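Local coordinates for DinB-like domain-containing protein (Thermus thermophilus, PDB 2YQY) that is of unknown function but adopts the four-helix bundle of the DinB superfamily and carries an exposed histidine triad, at residues A62-L65 / R66-R70. Residues are numbered along the deposited sequence; the frame is centred on the assembly and turned at random.
Sequences ARVL and RRLRR
Arg66 and Arg63, one turn apart near the C-terminal end of helix 47-71 in this DinB-like four-helix bundle, send their side chains off the helix alongside each other. The CB of Arg66 rests over the carbonyl oxygens of the preceding turn, 3.6 Å from both Ala62 O and Arg63 O. With CG opposite the backbone nitrogen (chi1 -178°), its chain leaves the helix extended through CD and then bends at chi3 (61°), which turns NE and the guanidinium back toward Arg63. There NH2 arrives 4.0 Å from Arg63 CG and 3.6 Å from Arg63 NH1. It comes in at the edge of the Arg63 guanidinium, near its plane, while the two groups are rotated well out of parallel, 62° between planes. Two like charges this close would be expected to repel; a salt bridge from Arg63 NE to Asp59 probably offsets part of the cost, and the Arg66 side chain also touches Glu123 of helix 106-126.

Val64 and Leu68 occupy another side of the helix and are buried. Their side chains extend together from the same face, CG1 of Val64 meeting CD1 of Leu68 at 3.8 Å, and both pack on Phe135 of strand 135-137. Val64 also touches Trp148, and Leu68 Pro145, both of helix 145-149, so this pair joins the helix to that part of the fold. Farther along, Arg69 reaches out to a salt bridge with Glu123.

Regular i to i+4 backbone bonds run through the segment, from Arg66 N to Ala62 O through Arg69 N to Leu65 O. Leu68 N donates to Val64 O at 2.8 Å, and Leu68 CG packs 3.4 Å from that same Val64 O.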
loop_
_atom_site.group_PDB
_atom_site.type_symbol
_atom_site.label_atom_id
_atom_site.label_comp_id
_atom_site.label_asym_id
_atom_site.label_seq_id
_atom_site.Cartn_x
_atom_site.Cartn_y
_atom_site.Cartn_z
ATOM N N ALA A 62 -6.261 -3.897 -4.794
ATOM C CA ALA A 62 -6.959 -3.481 -6.022
ATOM C C ALA A 62 -7.693 -4.657 -6.679
ATOM O O ALA A 62 -8.821 -4.510 -7.141
ATOM C CB ALA A 62 -5.992 -2.857 -6.975
ATOM N N ARG A 63 -7.070 -5.834 -6.717
ATOM C CA ARG A 63 -7.749 -7.022 -7.267
ATOM C C ARG A 63 -8.929 -7.481 -6.397
ATOM O O ARG A 63 -9.921 -7.983 -6.909
ATOM C CB ARG A 63 -6.753 -8.179 -7.424
ATOM C CG ARG A 63 -5.596 -7.822 -8.336
ATOM C CD ARG A 63 -4.597 -8.982 -8.544
ATOM N NE ARG A 63 -3.389 -8.411 -9.116
ATOM C CZ ARG A 63 -3.246 -8.125 -10.407
ATOM N NH1 ARG A 63 -4.201 -8.438 -11.274
ATOM N NH2 ARG A 63 -2.123 -7.567 -10.846
ATOM N N VAL A 64 -8.808 -7.340 -5.079
ATOM C CA VAL A 64 -9.922 -7.675 -4.169
ATOM C C VAL A 64 -11.069 -6.745 -4.463
ATOM O O VAL A 64 -12.231 -7.189 -4.598
ATOM C CB VAL A 64 -9.504 -7.586 -2.662
ATOM C CG1 VAL A 64 -10.763 -7.648 -1.757
ATOM C CG2 VAL A 64 -8.495 -8.712 -2.305
ATOM N N LEU A 65 -10.762 -5.442 -4.586
ATOM C CA LEU A 65 -11.814 -4.482 -4.901
ATOM C C LEU A 65 -12.459 -4.810 -6.223
ATOM O O LEU A 65 -13.677 -4.657 -6.376
ATOM C CB LEU A 65 -11.266 -3.046 -4.919
ATOM C CG LEU A 65 -10.792 -2.463 -3.555
ATOM C CD1 LEU A 65 -10.213 -1.033 -3.668
ATOM C CD2 LEU A 65 -11.921 -2.489 -2.561
ATOM N N ARG A 66 -11.672 -5.203 -7.216
ATOM C CA ARG A 66 -12.250 -5.581 -8.508
ATOM C C ARG A 66 -13.172 -6.791 -8.347
ATOM O O ARG A 66 -14.232 -6.830 -8.933
ATOM C CB ARG A 66 -11.155 -5.880 -9.526
ATOM C CG ARG A 66 -11.664 -6.237 -10.952
ATOM C CD ARG A 66 -10.482 -6.405 -11.933
ATOM N NE ARG A 66 -9.609 -7.489 -11.489
ATOM C CZ ARG A 66 -8.429 -7.803 -12.019
ATOM N NH1 ARG A 66 -7.942 -7.124 -13.041
ATOM N NH2 ARG A 66 -7.738 -8.824 -11.531
ATOM N N ARG A 67 -12.757 -7.797 -7.594
ATOM C CA ARG A 67 -13.668 -8.963 -7.361
ATOM C C ARG A 67 -14.963 -8.549 -6.609
ATOM O O ARG A 67 -16.082 -8.951 -6.981
ATOM C CB ARG A 67 -12.938 -10.036 -6.569
ATOM C CG ARG A 67 -13.584 -11.409 -6.608
ATOM C CD ARG A 67 -12.842 -12.388 -5.645
ATOM N NE ARG A 67 -13.283 -13.758 -6.004
ATOM C CZ ARG A 67 -14.316 -14.375 -5.450
ATOM N NH1 ARG A 67 -14.993 -13.787 -4.471
ATOM N NH2 ARG A 67 -14.674 -15.589 -5.861
ATOM N N LEU A 68 -14.826 -7.693 -5.596
ATOM C CA LEU A 68 -16.009 -7.248 -4.834
ATOM C C LEU A 68 -16.996 -6.448 -5.710
ATOM O O LEU A 68 -18.223 -6.521 -5.515
ATOM C CB LEU A 68 -15.576 -6.449 -3.593
ATOM C CG LEU A 68 -14.955 -7.377 -2.521
ATOM C CD1 LEU A 68 -14.390 -6.576 -1.346
ATOM C CD2 LEU A 68 -15.998 -8.421 -2.025
ATOM N N ARG A 69 -16.451 -5.742 -6.697
ATOM C CA ARG A 69 -17.255 -4.956 -7.628
ATOM C C ARG A 69 -17.996 -5.901 -8.559
ATOM O O ARG A 69 -19.188 -5.720 -8.806
ATOM C CB ARG A 69 -16.372 -3.986 -8.406
ATOM C CG ARG A 69 -17.135 -2.993 -9.210
ATOM C CD ARG A 69 -16.251 -2.065 -10.065
ATOM N NE ARG A 69 -14.974 -2.616 -10.587
ATOM C CZ ARG A 69 -14.775 -3.028 -11.845
ATOM N NH1 ARG A 69 -15.769 -3.026 -12.723
ATOM N NH2 ARG A 69 -13.574 -3.442 -12.256
ATOM N N ARG A 70 -17.304 -6.926 -9.037
ATOM C CA ARG A 70 -17.914 -7.897 -9.945
ATOM C C ARG A 70 -19.016 -8.706 -9.257
ATOM O O ARG A 70 -20.061 -8.927 -9.847
ATOM C CB ARG A 70 -16.848 -8.779 -10.595
ATOM C CG ARG A 70 -15.928 -7.963 -11.516
ATOM C CD ARG A 70 -14.707 -8.754 -11.948
ATOM N NE ARG A 70 -14.668 -8.828 -13.401
ATOM C CZ ARG A 70 -15.096 -9.861 -14.121
ATOM N NH1 ARG A 70 -15.022 -9.818 -15.440
ATOM N NH2 ARG A 70 -15.585 -10.943 -13.533
#